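PDB 5KCK: anthranilate synthase component I from Streptococcus pneumoniae serotype 4, which belongs to the anthranilate synthase component 1 family, enzymes with a mixed alpha+beta fold in which helices pack against antiparallel beta sheets. Local coordinates for residues Val268-Ile273 / Asn312-Ile317; Asp292-Glu297 / Met338-Val343. One frame throughout, in Å; residues are numbered along the deposited sequence.

Contact 1 of 2, residues Val268-Ile273 / Asn312-Ile317; sequences VTTNPI and NDIGRI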
ATOM      1  N   VAL A 268      19.042  18.565  -9.923  1.00 20.92           N
ATOM      2  CA  VAL A 268      18.197  19.377  -9.044  1.00 22.66           C
ATOM      3  C   VAL A 268      16.773  19.365  -9.584  1.00 29.64           C
ATOM      4  O   VAL A 268      16.552  19.592 -10.781  1.00 29.57           O
ATOM      5  CB  VAL A 268      18.727  20.816  -8.939  1.00 24.29           C
ATOM      6  CG1 VAL A 268      17.956  21.600  -7.890  1.00 18.85           C
ATOM      7  CG2 VAL A 268      20.197  20.797  -8.615  1.00 30.56           C
ATOM      8  N   THR A 269      15.804  19.115  -8.708  1.00 20.05           N
ATOM      9  CA  THR A 269      14.403  19.020  -9.099  1.00 23.82           C
ATOM     10  C   THR A 269      13.546  19.906  -8.204  1.00 22.91           C
ATOM     11  O   THR A 269      13.720  19.911  -6.985  1.00 21.46           O
ATOM     12  CB  THR A 269      13.893  17.569  -9.008  1.00 24.42           C
ATOM     13  OG1 THR A 269      14.667  16.729  -9.873  1.00 26.03           O
ATOM     14  CG2 THR A 269      12.412  17.476  -9.389  1.00 22.53           C
ATOM     15  N   THR A 270      12.618  20.650  -8.808  1.00 22.89           N
ATOM     16  CA  THR A 270      11.537  21.281  -8.068  1.00 22.95           C
ATOM     17  C   THR A 270      10.209  20.785  -8.616  1.00 31.72           C
ATOM     18  O   THR A 270      10.117  20.298  -9.747  1.00 28.49           O
ATOM     19  CB  THR A 270      11.568  22.819  -8.135  1.00 31.76           C
ATOM     20  OG1 THR A 270      11.429  23.252  -9.494  1.00 37.92           O
ATOM     21  CG2 THR A 270      12.855  23.377  -7.547  1.00 32.16           C
ATOM     22  N   ASN A 271       9.172  20.928  -7.804  1.00 24.78           N
ATOM     23  CA  ASN A 271       7.847  20.404  -8.122  1.00 32.11           C
ATOM     24  C   ASN A 271       6.826  21.494  -7.809  1.00 34.76           C
ATOM     25  O   ASN A 271       6.136  21.445  -6.781  1.00 32.15           O
ATOM     26  CB  ASN A 271       7.592  19.107  -7.353  1.00 25.82           C
ATOM     27  CG  ASN A 271       6.212  18.546  -7.596  1.00 45.15           C
ATOM     28  OD1 ASN A 271       5.488  18.233  -6.651  1.00 51.02           O
ATOM     29  ND2 ASN A 271       5.829  18.426  -8.867  1.00 34.92           N
ATOM     30  N   PRO A 272       6.722  22.509  -8.664  1.00 34.53           N
ATOM     31  CA  PRO A 272       5.763  23.590  -8.411  1.00 33.48           C
ATOM     32  C   PRO A 272       4.350  23.079  -8.208  1.00 42.57           C
ATOM     33  O   PRO A 272       3.809  22.350  -9.047  1.00 46.35           O
ATOM     34  CB  PRO A 272       5.873  24.456  -9.670  1.00 29.85           C
ATOM     35  CG  PRO A 272       7.235  24.213 -10.162  1.00 35.05           C
ATOM     36  CD  PRO A 272       7.547  22.778  -9.855  1.00 31.75           C
ATOM     37  N   ILE A 273       3.765  23.432  -7.065  1.00 47.34           N
ATOM     38  CA  ILE A 273       2.386  23.099  -6.734  1.00 52.59           C
ATOM     39  C   ILE A 273       1.664  24.409  -6.468  1.00 55.77           C
ATOM     40  O   ILE A 273       2.006  25.125  -5.517  1.00 55.39           O
ATOM     41  CB  ILE A 273       2.291  22.166  -5.515  1.00 54.71           C
ATOM     42  CG1 ILE A 273       3.041  20.851  -5.764  1.00 48.48           C
ATOM     43  CG2 ILE A 273       0.836  21.892  -5.174  1.00 54.81           C
ATOM     44  CD1 ILE A 273       2.368  19.935  -6.765  1.00 48.68           C
ATOM     45  N   ASN A 312      14.148  29.605 -13.099  1.00 26.42           N
ATOM     46  CA  ASN A 312      15.226  30.551 -12.830  1.00 36.29           C
ATOM     47  C   ASN A 312      16.100  30.099 -11.657  1.00 32.24           C
ATOM     48  O   ASN A 312      17.331  30.199 -11.729  1.00 23.81           O
ATOM     49  CB  ASN A 312      14.661  31.948 -12.577  1.00 41.76           C
ATOM     50  CG  ASN A 312      15.751  32.971 -12.251  1.00 49.51           C
ATOM     51  OD1 ASN A 312      15.827  33.480 -11.129  1.00 51.96           O
ATOM     52  ND2 ASN A 312      16.610  33.257 -13.227  1.00 42.75           N
ATOM     53  N   ASP A 313      15.491  29.616 -10.567  1.00 25.48           N
ATOM     54  CA  ASP A 313      16.277  29.129  -9.431  1.00 26.56           C
ATOM     55  C   ASP A 313      17.240  28.031  -9.865  1.00 27.90           C
ATOM     56  O   ASP A 313      18.442  28.095  -9.588  1.00 27.42           O
ATOM     57  CB  ASP A 313      15.360  28.619  -8.311  1.00 39.36           C
ATOM     58  CG  ASP A 313      14.676  29.746  -7.539  1.00 62.79           C
ATOM     59  OD1 ASP A 313      15.119  30.913  -7.653  1.00 71.88           O
ATOM     60  OD2 ASP A 313      13.696  29.463  -6.807  1.00 66.75           O
ATOM     61  N   ILE A 314      16.723  27.020 -10.567  1.00 28.38           N
ATOM     62  CA  ILE A 314      17.561  25.931 -11.054  1.00 24.97           C
ATOM     63  C   ILE A 314      18.567  26.448 -12.079  1.00 27.05           C
ATOM     64  O   ILE A 314      19.742  26.058 -12.071  1.00 24.91           O
ATOM     65  CB  ILE A 314      16.665  24.811 -11.616  1.00 25.48           C
ATOM     66  CG1 ILE A 314      15.910  24.131 -10.464  1.00 28.50           C
ATOM     67  CG2 ILE A 314      17.468  23.802 -12.439  1.00 21.72           C
ATOM     68  CD1 ILE A 314      14.961  23.017 -10.901  1.00 22.20           C
ATOM     69  N   GLY A 315      18.136  27.365 -12.948  1.00 28.48           N
ATOM     70  CA  GLY A 315      19.019  27.874 -13.985  1.00 23.60           C
ATOM     71  C   GLY A 315      20.234  28.601 -13.439  1.00 26.64           C
ATOM     72  O   GLY A 315      21.304  28.564 -14.046  1.00 28.67           O
ATOM     73  N   ARG A 316      20.092  29.259 -12.285  1.00 28.07           N
ATOM     74  CA  ARG A 316      21.217  29.970 -11.683  1.00 28.64           C
ATOM     75  C   ARG A 316      22.311  29.036 -11.174  1.00 25.76           C
ATOM     76  O   ARG A 316      23.450  29.476 -11.015  1.00 28.83           O
ATOM     77  CB  ARG A 316      20.739  30.853 -10.527  1.00 25.49           C
ATOM     78  CG  ARG A 316      19.865  32.030 -10.949  1.00 36.85           C
ATOM     79  CD  ARG A 316      19.778  33.104  -9.854  1.00 44.66           C
ATOM     80  NE  ARG A 316      19.468  32.570  -8.526  1.00 49.70           N
ATOM     81  CZ  ARG A 316      18.239  32.280  -8.104  1.00 56.61           C
ATOM     82  NH1 ARG A 316      17.198  32.459  -8.911  1.00 58.12           N
ATOM     83  NH2 ARG A 316      18.045  31.810  -6.877  1.00 51.85           N
ATOM     84  N   ILE A 317      22.009  27.764 -10.919  1.00 22.81           N
ATOM     85  CA  ILE A 317      22.985  26.851 -10.340  1.00 19.30           C
ATOM     86  C   ILE A 317      23.266  25.659 -11.243  1.00 24.17           C
ATOM     87  O   ILE A 317      23.850  24.675 -10.792  1.00 23.48           O
ATOM     88  CB  ILE A 317      22.542  26.365  -8.947  1.00 19.99           C
ATOM     89  CG1 ILE A 317      21.211  25.623  -9.057  1.00 21.46           C
ATOM     90  CG2 ILE A 317      22.449  27.533  -7.959  1.00 19.64           C
ATOM     91  CD1 ILE A 317      20.797  24.914  -7.781  1.00 24.02           C
TER
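Strand segment 268-270 and helix segment 312-316 run almost antiparallel, at 171°, with their axes 9.3 Å apart and Val268 facing Ile314 at the point where the two backbones lie nearest. No hydrogen bond joins them; the contact is van der Waals packing centred on Ile314. With chi1 at -69° and chi2 at 179°, its CG1-CD1 arm stretches out from the helix to the strand, where CD1 comes 3.8 Å from Val268 O. The same methyl meets Thr270 tip to tip, 3.8 Å from Thr270 OG1 and 4.0 Å from Thr270 CG2. Val268 instead slides past Ile314 in the opposite direction, its CG1 4.1 Å from Ile314 CG1. This is helix-on-sheet packing: the C-terminal part of helix 297-316 lies on one face of a large antiparallel sheet, in which strand 267-270 sits between 259-264 and 338-347. Thr269 points away from the helix, and its OG1 is hydrogen-bonded to Lys345 NZ. Val268 CG2 also touches Ile317 CD1 at 4.2 Å, and both residues pack on Ala357 of helix 354-361 as well. Arg316 NH1 forms a salt bridge to the anti lone pair of Asp313 OD1 at 2.9 Å.

Contact 2 of 2, residues Asp292-Glu297 / Met338-Val343; sequences DLLSDE and MHLTSV
Met338, a selenomethionine, begins the contact by laying its CG 4.2 Å from Leu293 CD2. Its side chain leaves with CG roughly anti to the backbone N (chi1 -152°) and continues extended, and it also packs on Val331 of the adjoining strand. The CB of His339 points away from the helix, and its side chain packs on Ile273; it presents its backbone instead, Leu293 CD2 resting 3.9 Å from His339 C. Leu340 carries most of the strand's share. It and Leu293 slide past each other in opposite directions, with Leu340 CG 3.8 Å from both Leu293 CG and Leu293 CD2. Beyond that, Leu340 CD2 meets Leu294 CD2 at 3.6 Å, the two chains crossing obliquely. Leucine branches from two successive residues, Leu293 and Leu294, thus bracket one leucine of the strand, a contact made by leucine packing near the surface. Past Leu340 the strand moves away from the helix, and Ser342 OG is hydrogen-bonded with His303 NE2 and with the backbone N of Met329. On the other segment, Ser295 OG bonds back to Asp292 O at 2.6 Å, the donor tilted 20° from the carbonyl plane. Asp296 follows as the N-cap of the next helix, its OD1 weakly bonded to Lys298 N. The contact therefore lies at the junction of helices 285-294 and 297-316, with Leu340 also touching Thr300 and His303 of the latter, while strand 338-347 lies between 267-270 and 324-333 in the sheet.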
ATOM      1  N   ASP A 292     -12.318  22.964 -15.178  1.00 78.12           N
ATOM      2  CA  ASP A 292     -12.488  24.307 -14.634  1.00 76.51           C
ATOM      3  C   ASP A 292     -11.163  24.851 -14.120  1.00 71.48           C
ATOM      4  O   ASP A 292     -10.836  26.024 -14.338  1.00 72.44           O
ATOM      5  CB  ASP A 292     -13.539  24.290 -13.522  1.00 78.91           C
ATOM      6  CG  ASP A 292     -13.932  25.681 -13.065  1.00 88.34           C
ATOM      7  OD1 ASP A 292     -13.659  26.651 -13.802  1.00 92.99           O
ATOM      8  OD2 ASP A 292     -14.526  25.804 -11.972  1.00 92.74           O
ATOM      9  N   LEU A 293     -10.375  24.007 -13.450  1.00 71.66           N
ATOM     10  CA  LEU A 293      -9.077  24.446 -12.948  1.00 64.08           C
ATOM     11  C   LEU A 293      -8.117  24.769 -14.090  1.00 59.73           C
ATOM     12  O   LEU A 293      -7.306  25.694 -13.979  1.00 63.98           O
ATOM     13  CB  LEU A 293      -8.478  23.382 -12.027  1.00 62.12           C
ATOM     14  CG  LEU A 293      -7.085  23.699 -11.468  1.00 56.59           C
ATOM     15  CD1 LEU A 293      -7.099  24.980 -10.637  1.00 49.09           C
ATOM     16  CD2 LEU A 293      -6.534  22.532 -10.661  1.00 58.72           C
ATOM     17  N   LEU A 294      -8.184  24.017 -15.190  1.00 53.96           N
ATOM     18  CA  LEU A 294      -7.342  24.333 -16.339  1.00 59.38           C
ATOM     19  C   LEU A 294      -7.773  25.622 -17.033  1.00 68.74           C
ATOM     20  O   LEU A 294      -6.980  26.198 -17.788  1.00 67.35           O
ATOM     21  CB  LEU A 294      -7.340  23.172 -17.334  1.00 56.34           C
ATOM     22  CG  LEU A 294      -6.632  21.895 -16.877  1.00 54.88           C
ATOM     23  CD1 LEU A 294      -6.784  20.810 -17.931  1.00 54.71           C
ATOM     24  CD2 LEU A 294      -5.157  22.158 -16.580  1.00 51.65           C
ATOM     25  N   SER A 295      -9.006  26.083 -16.804  1.00 70.91           N
ATOM     26  CA  SER A 295      -9.343  27.471 -17.103  1.00 72.16           C
ATOM     27  C   SER A 295      -8.963  28.299 -15.883  1.00 78.02           C
ATOM     28  O   SER A 295      -8.010  27.950 -15.181  1.00 86.28           O
ATOM     29  CB  SER A 295     -10.822  27.630 -17.462  1.00 72.83           C
ATOM     30  OG  SER A 295     -11.657  27.521 -16.323  1.00 78.58           O
ATOM     31  N   ASP A 296      -9.691  29.378 -15.606  1.00 80.98           N
ATOM     32  CA  ASP A 296      -9.321  30.281 -14.519  1.00 77.22           C
ATOM     33  C   ASP A 296      -7.920  30.825 -14.759  1.00 67.39           C
ATOM     34  O   ASP A 296      -6.944  30.341 -14.175  1.00 66.17           O
ATOM     35  CB  ASP A 296      -9.400  29.582 -13.155  1.00 78.12           C
ATOM     36  CG  ASP A 296      -9.459  30.563 -11.996  1.00 83.90           C
ATOM     37  OD1 ASP A 296      -9.083  31.739 -12.188  1.00 85.16           O
ATOM     38  OD2 ASP A 296      -9.887  30.155 -10.893  1.00 85.64           O
ATOM     39  N   GLU A 297      -7.817  31.838 -15.621  1.00 68.16           N
ATOM     40  CA  GLU A 297      -6.529  32.414 -15.981  1.00 74.20           C
ATOM     41  C   GLU A 297      -5.766  32.954 -14.776  1.00 75.52           C
ATOM     42  O   GLU A 297      -4.569  33.231 -14.903  1.00 75.08           O
ATOM     43  CB  GLU A 297      -6.742  33.512 -17.026  1.00 80.50           C
ATOM     44  CG  GLU A 297      -7.671  33.079 -18.164  1.00 88.41           C
ATOM     45  CD  GLU A 297      -7.897  34.161 -19.207  1.00 96.04           C
ATOM     46  OE1 GLU A 297      -6.987  34.988 -19.423  1.00 96.14           O
ATOM     47  OE2 GLU A 297      -8.991  34.183 -19.816  1.00100.33           O
HETATM   48  N   MSE A 338      -7.347  21.108  -4.548  1.00 92.75           N
HETATM   49  CA  MSE A 338      -6.884  20.695  -5.876  1.00 95.40           C
HETATM   50  C   MSE A 338      -5.803  21.653  -6.395  1.00 91.38           C
HETATM   51  O   MSE A 338      -5.858  22.853  -6.119  1.00 88.10           O
HETATM   52  CB  MSE A 338      -8.070  20.651  -6.841  1.00105.84           C
HETATM   53  CG  MSE A 338      -7.951  19.664  -7.988  1.00116.22           C
HETATM   54 SE   MSE A 338      -9.588  19.661  -9.071  1.00125.51          SE
HETATM   55  CE  MSE A 338      -9.183  18.165 -10.258  1.00120.94           C
ATOM     56  N   HIS A 339      -4.829  21.132  -7.147  1.00 88.76           N
ATOM     57  CA  HIS A 339      -3.680  21.933  -7.557  1.00 81.30           C
ATOM     58  C   HIS A 339      -3.203  21.540  -8.951  1.00 69.17           C
ATOM     59  O   HIS A 339      -3.403  20.413  -9.411  1.00 62.49           O
ATOM     60  CB  HIS A 339      -2.506  21.787  -6.578  1.00 85.97           C
ATOM     61  CG  HIS A 339      -2.657  22.580  -5.317  1.00 86.37           C
ATOM     62  ND1 HIS A 339      -2.840  21.991  -4.084  1.00 85.53           N
ATOM     63  CD2 HIS A 339      -2.631  23.915  -5.094  1.00 85.71           C
ATOM     64  CE1 HIS A 339      -2.927  22.929  -3.158  1.00 84.26           C
ATOM     65  NE2 HIS A 339      -2.806  24.107  -3.745  1.00 85.18           N
ATOM     66  N   LEU A 340      -2.534  22.489  -9.602  1.00 67.55           N
ATOM     67  CA  LEU A 340      -1.817  22.237 -10.847  1.00 60.51           C
ATOM     68  C   LEU A 340      -0.357  21.925 -10.538  1.00 56.71           C
ATOM     69  O   LEU A 340       0.269  22.604  -9.720  1.00 56.71           O
ATOM     70  CB  LEU A 340      -1.914  23.448 -11.772  1.00 49.25           C
ATOM     71  CG  LEU A 340      -3.341  23.799 -12.202  1.00 48.13           C
ATOM     72  CD1 LEU A 340      -3.431  25.245 -12.673  1.00 52.41           C
ATOM     73  CD2 LEU A 340      -3.802  22.841 -13.291  1.00 42.26           C
ATOM     74  N   THR A 341       0.184  20.894 -11.196  1.00 55.35           N
ATOM     75  CA  THR A 341       1.499  20.370 -10.846  1.00 55.37           C
ATOM     76  C   THR A 341       2.447  20.354 -12.043  1.00 46.67           C
ATOM     77  O   THR A 341       2.042  20.122 -13.189  1.00 33.69           O
ATOM     78  CB  THR A 341       1.392  18.952 -10.261  1.00 57.89           C
ATOM     79  OG1 THR A 341       2.654  18.570  -9.705  1.00 67.58           O
ATOM     80  CG2 THR A 341       1.018  17.947 -11.330  1.00 30.15           C
ATOM     81  N   SER A 342       3.729  20.584 -11.753  1.00 40.76           N
ATOM     82  CA  SER A 342       4.776  20.561 -12.766  1.00 33.29           C
ATOM     83  C   SER A 342       6.076  20.057 -12.152  1.00 37.72           C
ATOM     84  O   SER A 342       6.249  20.042 -10.928  1.00 31.13           O
ATOM     85  CB  SER A 342       5.003  21.947 -13.383  1.00 32.23           C
ATOM     86  OG  SER A 342       3.844  22.434 -14.033  1.00 35.38           O
ATOM     87  N   VAL A 343       7.008  19.674 -13.026  1.00 37.68           N
ATOM     88  CA  VAL A 343       8.334  19.209 -12.630  1.00 31.17           C
ATOM     89  C   VAL A 343       9.383  19.989 -13.421  1.00 32.39           C
ATOM     90  O   VAL A 343       9.308  20.074 -14.654  1.00 25.85           O
ATOM     91  CB  VAL A 343       8.492  17.690 -12.856  1.00 32.03           C
ATOM     92  CG1 VAL A 343       9.893  17.221 -12.485  1.00 24.07           C
ATOM     93  CG2 VAL A 343       7.442  16.917 -12.048  1.00 27.54           C
TER

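From the N-terminal side, the chain leaves strand 267-270, which opens contact 1, passes an unmodelled stretch, residues 275-283, and enters helix 285-294, whose C-terminal part supplies the first half of contact 2. Helix 297-316 follows directly, and its last turn closes contact 1 over a 38-residue loop. The chain then traverses strand 324-333 and reaches strand 338-347, where contact 2 closes over 40 residues. The segments alternate, so the two loops cross rather than nest. Their sheet-side segments are also neighbours: Pro272 O lies 3.2 Å from Ser342 N, a probable hydrogen bond. Between them, the contacts fasten both successive helices to adjacent strands of one sheet, with centres about 19 Å apart.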